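Local coordinates for amide synthase (Vibrio cholerae, PDB 1L5A), which acts as a nonribosomal peptide synthetase condensation enzyme, an amide synthase that probably joins acid and amine building blocks during vibriobactin biosynthesis, at residues A[230-234]-A[235-239]; A[368-371]-A[372-376]. All coordinates share one frame; numbering follows the deposited sequence.

Following the chain from the N terminus, contact 1 (230-239) comes first: it closes the short turn between helix 217-229 and helix 234-249. Contact 2 (368-376) comes much later and closes the hairpin between strands 362-368 and 374-381. Each is a local contact, so they follow in series and neither nests in nor crosses the other. Their centres are about 14 Å apart, and they meet mainly through the indole of Trp234, which lies against Gly368, Ser369, Pro370 and Leu374. The start of helix 234-249 is thereby packed onto the hairpin end of a four-stranded sheet in the C-terminal half of the condensation domain.

Contact 1 of 2, residues A[230-234]-A[235-239]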
ATOM      1  N   ASN A 230      16.163 -20.413   6.816  1.00 56.55           N
ATOM      2  CA  ASN A 230      14.817 -20.379   6.277  1.00 52.90           C
ATOM      3  C   ASN A 230      14.302 -18.961   6.076  1.00 52.88           C
ATOM      4  O   ASN A 230      13.109 -18.740   5.848  1.00 51.60           O
ATOM      5  CB  ASN A 230      13.890 -21.188   7.178  1.00 57.70           C
ATOM      6  CG  ASN A 230      14.003 -22.685   6.928  1.00 61.89           C
ATOM      7  OD1 ASN A 230      13.254 -23.247   6.121  1.00 65.25           O
ATOM      8  ND2 ASN A 230      14.951 -23.335   7.602  1.00 55.30           N
ATOM      9  N   GLN A 231      15.211 -17.995   6.136  1.00 51.44           N
ATOM     10  CA  GLN A 231      14.838 -16.600   5.941  1.00 55.74           C
ATOM     11  C   GLN A 231      13.686 -16.185   6.862  1.00 56.41           C
ATOM     12  O   GLN A 231      12.728 -15.528   6.430  1.00 54.44           O
ATOM     13  CB  GLN A 231      14.455 -16.362   4.477  1.00 52.19           C
ATOM     14  N   ILE A 232      13.776 -16.598   8.124  1.00 54.21           N
ATOM     15  CA  ILE A 232      12.775 -16.250   9.126  1.00 52.61           C
ATOM     16  C   ILE A 232      13.520 -15.879  10.400  1.00 51.83           C
ATOM     17  O   ILE A 232      14.674 -16.275  10.581  1.00 47.81           O
ATOM     18  CB  ILE A 232      11.800 -17.425   9.436  1.00 53.60           C
ATOM     19  CG1 ILE A 232      12.577 -18.652   9.912  1.00 50.74           C
ATOM     20  CG2 ILE A 232      10.945 -17.748   8.208  1.00 48.09           C
ATOM     21  CD1 ILE A 232      11.678 -19.818  10.278  1.00 50.09           C
ATOM     22  N   GLY A 233      12.880 -15.097  11.265  1.00 50.56           N
ATOM     23  CA  GLY A 233      13.521 -14.722  12.513  1.00 51.86           C
ATOM     24  C   GLY A 233      13.358 -15.859  13.516  1.00 53.83           C
ATOM     25  O   GLY A 233      12.482 -16.714  13.340  1.00 50.67           O
ATOM     26  N   TRP A 234      14.176 -15.885  14.568  1.00 50.54           N
ATOM     27  CA  TRP A 234      14.046 -16.962  15.536  1.00 51.26           C
ATOM     28  C   TRP A 234      12.677 -17.052  16.200  1.00 47.89           C
ATOM     29  O   TRP A 234      12.207 -18.150  16.491  1.00 48.52           O
ATOM     30  CB  TRP A 234      15.148 -16.901  16.595  1.00 56.86           C
ATOM     31  CG  TRP A 234      15.210 -15.673  17.378  1.00 55.01           C
ATOM     32  CD1 TRP A 234      15.914 -14.552  17.080  1.00 52.09           C
ATOM     33  CD2 TRP A 234      14.604 -15.449  18.648  1.00 55.77           C
ATOM     34  NE1 TRP A 234      15.797 -13.639  18.093  1.00 50.14           N
ATOM     35  CE2 TRP A 234      14.996 -14.162  19.072  1.00 53.13           C
ATOM     36  CE3 TRP A 234      13.766 -16.213  19.474  1.00 53.58           C
ATOM     37  CZ2 TRP A 234      14.586 -13.616  20.292  1.00 51.05           C
ATOM     38  CZ3 TRP A 234      13.356 -15.679  20.686  1.00 49.81           C
ATOM     39  CH2 TRP A 234      13.769 -14.387  21.085  1.00 59.55           C
ATOM     40  N   PRO A 235      12.022 -15.908  16.463  1.00 44.26           N
ATOM     41  CA  PRO A 235      10.699 -16.037  17.087  1.00 43.38           C
ATOM     42  C   PRO A 235       9.759 -16.889  16.200  1.00 40.43           C
ATOM     43  O   PRO A 235       9.182 -17.875  16.660  1.00 39.99           O
ATOM     44  CB  PRO A 235      10.236 -14.587  17.215  1.00 36.69           C
ATOM     45  CG  PRO A 235      11.537 -13.852  17.446  1.00 36.07           C
ATOM     46  CD  PRO A 235      12.460 -14.499  16.435  1.00 38.48           C
ATOM     47  N   ASP A 236       9.616 -16.509  14.934  1.00 37.29           N
ATOM     48  CA  ASP A 236       8.771 -17.255  14.004  1.00 38.37           C
ATOM     49  C   ASP A 236       9.257 -18.696  13.886  1.00 40.64           C
ATOM     50  O   ASP A 236       8.460 -19.606  13.636  1.00 39.33           O
ATOM     51  CB  ASP A 236       8.807 -16.630  12.604  1.00 37.90           C
ATOM     52  CG  ASP A 236       7.776 -15.534  12.415  1.00 43.59           C
ATOM     53  OD1 ASP A 236       6.950 -15.305  13.329  1.00 43.78           O
ATOM     54  OD2 ASP A 236       7.788 -14.908  11.328  1.00 48.39           O
ATOM     55  N   ALA A 237      10.566 -18.893  14.051  1.00 35.11           N
ATOM     56  CA  ALA A 237      11.158 -20.225  13.952  1.00 41.48           C
ATOM     57  C   ALA A 237      10.700 -21.100  15.113  1.00 44.68           C
ATOM     58  O   ALA A 237      10.366 -22.271  14.912  1.00 43.99           O
ATOM     59  CB  ALA A 237      12.685 -20.133  13.938  1.00 37.94           C
ATOM     60  N   LEU A 238      10.698 -20.531  16.321  1.00 40.04           N
ATOM     61  CA  LEU A 238      10.272 -21.259  17.505  1.00 41.23           C
ATOM     62  C   LEU A 238       8.793 -21.618  17.377  1.00 39.18           C
ATOM     63  O   LEU A 238       8.364 -22.671  17.846  1.00 32.38           O
ATOM     64  CB  LEU A 238      10.485 -20.421  18.775  1.00 44.37           C
ATOM     65  CG  LEU A 238      11.924 -20.145  19.218  1.00 50.43           C
ATOM     66  CD1 LEU A 238      11.917 -19.460  20.568  1.00 48.20           C
ATOM     67  CD2 LEU A 238      12.701 -21.447  19.315  1.00 52.99           C
ATOM     68  N   VAL A 239       8.015 -20.745  16.740  1.00 32.45           N
ATOM     69  CA  VAL A 239       6.591 -21.012  16.577  1.00 31.18           C
ATOM     70  C   VAL A 239       6.417 -22.231  15.696  1.00 38.28           C
ATOM     71  O   VAL A 239       5.542 -23.064  15.943  1.00 34.54           O
ATOM     72  CB  VAL A 239       5.855 -19.811  15.952  1.00 33.45           C
ATOM     73  CG1 VAL A 239       4.420 -20.191  15.586  1.00 24.82           C
ATOM     74  CG2 VAL A 239       5.841 -18.653  16.950  1.00 29.69           C
TER
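Ala237 N donates to Gly233 O at 3.0 Å, a bond bent at the hydrogen (143°), in the first turn of the helix. Leu238 N reaches Trp234 O at 2.8 Å and makes a straighter bond, 157° at the hydrogen.

Two separate apolar contacts accompany these bonds. In the first, Ile232 reaches forward so that its CD1 lies 3.7 Å from Ala237 CA and 3.8 Å from Ala237 CB. In the second, the Trp234 indole has Pro235 CD over one face, a CH-pi contact on the five-membered ring; the two residues are modelled too close there, so its exact spacing is doubtful. Leu238 CD1 meets the same indole at its edge, in the ring plane, 3.9 Å from Trp234 CE3.

The chain here links two consecutive helices. Gln231, with positive phi, is the C' residue of the Schellman motif that ends helix 217-229, and two residues later Gly233 is the N-cap of helix 234-249. Chi1 of Trp234 is 59°, which sets CG between its backbone N and carbonyl carbon and swings the indole over the proline that follows.

Leu223 of helix 217-229 touches Trp234, Ala237 and Leu238, and Ile336 of strand 333-337 packs on Trp234, Pro235 and Leu238. Asp236 OD1 is hydrogen-bonded to Tyr306 OH of helix 291-307.

Contact 2 of 2, residues A[368-371]-A[372-376]; sequences GSPQ and HELCL
Gly368 and Leu374 face each other as an antiparallel non-hydrogen-bonded pair, their CA atoms 4.4 Å apart, at the end of a beta hairpin. The chain reverses through a type I turn from Ser369 to His372, and a classic beta bulge, in which two residues of the returning chain, His372 and Glu373, sit opposite the single Ser369, brings it back onto strand 374-381.

Two backbone bonds fasten the loop. His372 N donates to Ser369 O at 2.7 Å, and Ser369 N to Glu373 O at 3.1 Å. Glu373 O also receives a CA-H...O contact from Gly368 CA, at 3.3 Å. Gly368 has a phi of 119°, and its lack of a side chain is what lets Glu373 O and the preceding carbonyl O crowd its CA.

Among the side chains, Leu374 packs against the loop backbone. A chi1 of 180° turns its CG away from the backbone N, which lets CD1 lie 3.7 Å from Ser369 N and from Gly368 C. Pro370 comes nearest to this leucine with its CD, a loose apolar approach to CD2; its ring also packs against Trp234 and against Asn220, Leu223 and Leu224 of helix 217-229.

At the exposed tip, Gln371 and His372 lie together. The histidine ring turns one face to Gln371 CB, which sits over the ring's centre, 4.3 Å above its plane. A bend at chi2 (91°) folds the glutamine amide back toward Ser369, bringing OE1 2.9 Å from Ser369 OG, though not in hydrogen-bonding geometry. The serine itself forms an ST turn: Ser369 OG accepts from Gln371 N at 3.2 Å, although the position of that nitrogen is less certain.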
ATOM      1  N   GLY A 368      13.532 -14.115  26.493  1.00 46.51           N
ATOM      2  CA  GLY A 368      14.962 -13.964  26.327  1.00 42.69           C
ATOM      3  C   GLY A 368      15.365 -13.883  24.867  1.00 43.67           C
ATOM      4  O   GLY A 368      14.623 -13.374  24.017  1.00 34.82           O
ATOM      5  N   SER A 369      16.545 -14.415  24.571  1.00 45.04           N
ATOM      6  CA  SER A 369      17.069 -14.362  23.220  1.00 47.74           C
ATOM      7  C   SER A 369      18.184 -15.375  23.008  1.00 47.59           C
ATOM      8  O   SER A 369      19.056 -15.544  23.859  1.00 47.52           O
ATOM      9  CB  SER A 369      17.598 -12.955  22.950  1.00 51.51           C
ATOM     10  OG  SER A 369      18.336 -12.914  21.746  1.00 73.52           O
ATOM     11  N   PRO A 370      18.174 -16.061  21.857  1.00 49.15           N
ATOM     12  CA  PRO A 370      19.222 -17.051  21.588  1.00 49.94           C
ATOM     13  C   PRO A 370      20.630 -16.444  21.669  1.00 53.23           C
ATOM     14  O   PRO A 370      21.624 -17.164  21.786  1.00 51.80           O
ATOM     15  CB  PRO A 370      18.863 -17.570  20.194  1.00 43.29           C
ATOM     16  CG  PRO A 370      18.033 -16.463  19.597  1.00 45.84           C
ATOM     17  CD  PRO A 370      17.214 -15.980  20.745  1.00 43.69           C
ATOM     18  N   GLN A 371      20.704 -15.119  21.609  1.00 53.22           N
ATOM     19  CA  GLN A 371      21.980 -14.426  21.692  1.00 62.49           C
ATOM     20  C   GLN A 371      22.498 -14.430  23.131  1.00 66.77           C
ATOM     21  O   GLN A 371      23.693 -14.229  23.381  1.00 67.36           O
ATOM     22  CB  GLN A 371      21.844 -12.977  21.211  1.00 64.48           C
ATOM     23  CG  GLN A 371      21.957 -12.775  19.710  1.00 71.04           C
ATOM     24  CD  GLN A 371      20.627 -12.845  19.000  1.00 74.08           C
ATOM     25  OE1 GLN A 371      19.705 -12.097  19.315  1.00 82.81           O
ATOM     26  NE2 GLN A 371      20.522 -13.737  18.027  1.00 79.35           N
ATOM     27  N   HIS A 372      21.596 -14.653  24.078  1.00 66.03           N
ATOM     28  CA  HIS A 372      21.975 -14.681  25.483  1.00 68.92           C
ATOM     29  C   HIS A 372      21.353 -15.899  26.150  1.00 65.73           C
ATOM     30  O   HIS A 372      21.697 -17.037  25.832  1.00 63.45           O
ATOM     31  CB  HIS A 372      21.512 -13.394  26.167  1.00 73.89           C
ATOM     32  CG  HIS A 372      22.097 -12.155  25.566  1.00 82.30           C
ATOM     33  ND1 HIS A 372      23.458 -11.965  25.433  1.00 82.22           N
ATOM     34  CD2 HIS A 372      21.511 -11.051  25.044  1.00 83.23           C
ATOM     35  CE1 HIS A 372      23.682 -10.798  24.854  1.00 82.82           C
ATOM     36  NE2 HIS A 372      22.517 -10.223  24.607  1.00 82.95           N
ATOM     37  N   GLU A 373      20.447 -15.658  27.087  1.00 64.92           N
ATOM     38  CA  GLU A 373      19.768 -16.748  27.754  1.00 60.86           C
ATOM     39  C   GLU A 373      18.336 -16.757  27.242  1.00 58.05           C
ATOM     40  O   GLU A 373      17.691 -15.711  27.148  1.00 53.41           O
ATOM     41  CB  GLU A 373      19.791 -16.559  29.270  1.00 62.59           C
ATOM     42  CG  GLU A 373      19.080 -17.663  30.030  1.00 69.33           C
ATOM     43  CD  GLU A 373      19.144 -17.473  31.532  1.00 77.02           C
ATOM     44  OE1 GLU A 373      19.032 -16.314  31.988  1.00 78.84           O
ATOM     45  OE2 GLU A 373      19.291 -18.483  32.255  1.00 82.17           O
ATOM     46  N   LEU A 374      17.858 -17.943  26.886  1.00 54.56           N
ATOM     47  CA  LEU A 374      16.504 -18.110  26.387  1.00 53.06           C
ATOM     48  C   LEU A 374      15.817 -19.187  27.206  1.00 53.28           C
ATOM     49  O   LEU A 374      16.235 -20.348  27.193  1.00 52.76           O
ATOM     50  CB  LEU A 374      16.534 -18.535  24.923  1.00 49.45           C
ATOM     51  CG  LEU A 374      15.173 -18.748  24.273  1.00 44.90           C
ATOM     52  CD1 LEU A 374      14.459 -17.411  24.131  1.00 36.82           C
ATOM     53  CD2 LEU A 374      15.371 -19.402  22.923  1.00 40.78           C
ATOM     54  N   CYS A 375      14.761 -18.804  27.918  1.00 52.80           N
ATOM     55  CA  CYS A 375      14.022 -19.759  28.744  1.00 54.61           C
ATOM     56  C   CYS A 375      12.631 -20.070  28.190  1.00 51.57           C
ATOM     57  O   CYS A 375      12.041 -19.266  27.460  1.00 53.62           O
ATOM     58  CB  CYS A 375      13.892 -19.235  30.178  1.00 50.39           C
ATOM     59  SG  CYS A 375      15.468 -18.794  30.913  1.00 54.91           S
ATOM     60  N   LEU A 376      12.135 -21.257  28.529  1.00 46.00           N
ATOM     61  CA  LEU A 376      10.820 -21.709  28.113  1.00 40.63           C
ATOM     62  C   LEU A 376       9.980 -21.868  29.360  1.00 40.27           C
ATOM     63  O   LEU A 376      10.395 -22.528  30.305  1.00 44.16           O
ATOM     64  CB  LEU A 376      10.905 -23.060  27.403  1.00 37.48           C
ATOM     65  CG  LEU A 376       9.568 -23.823  27.312  1.00 32.81           C
ATOM     66  CD1 LEU A 376       8.550 -22.999  26.554  1.00 37.58           C
ATOM     67  CD2 LEU A 376       9.764 -25.155  26.623  1.00 32.78           C
TER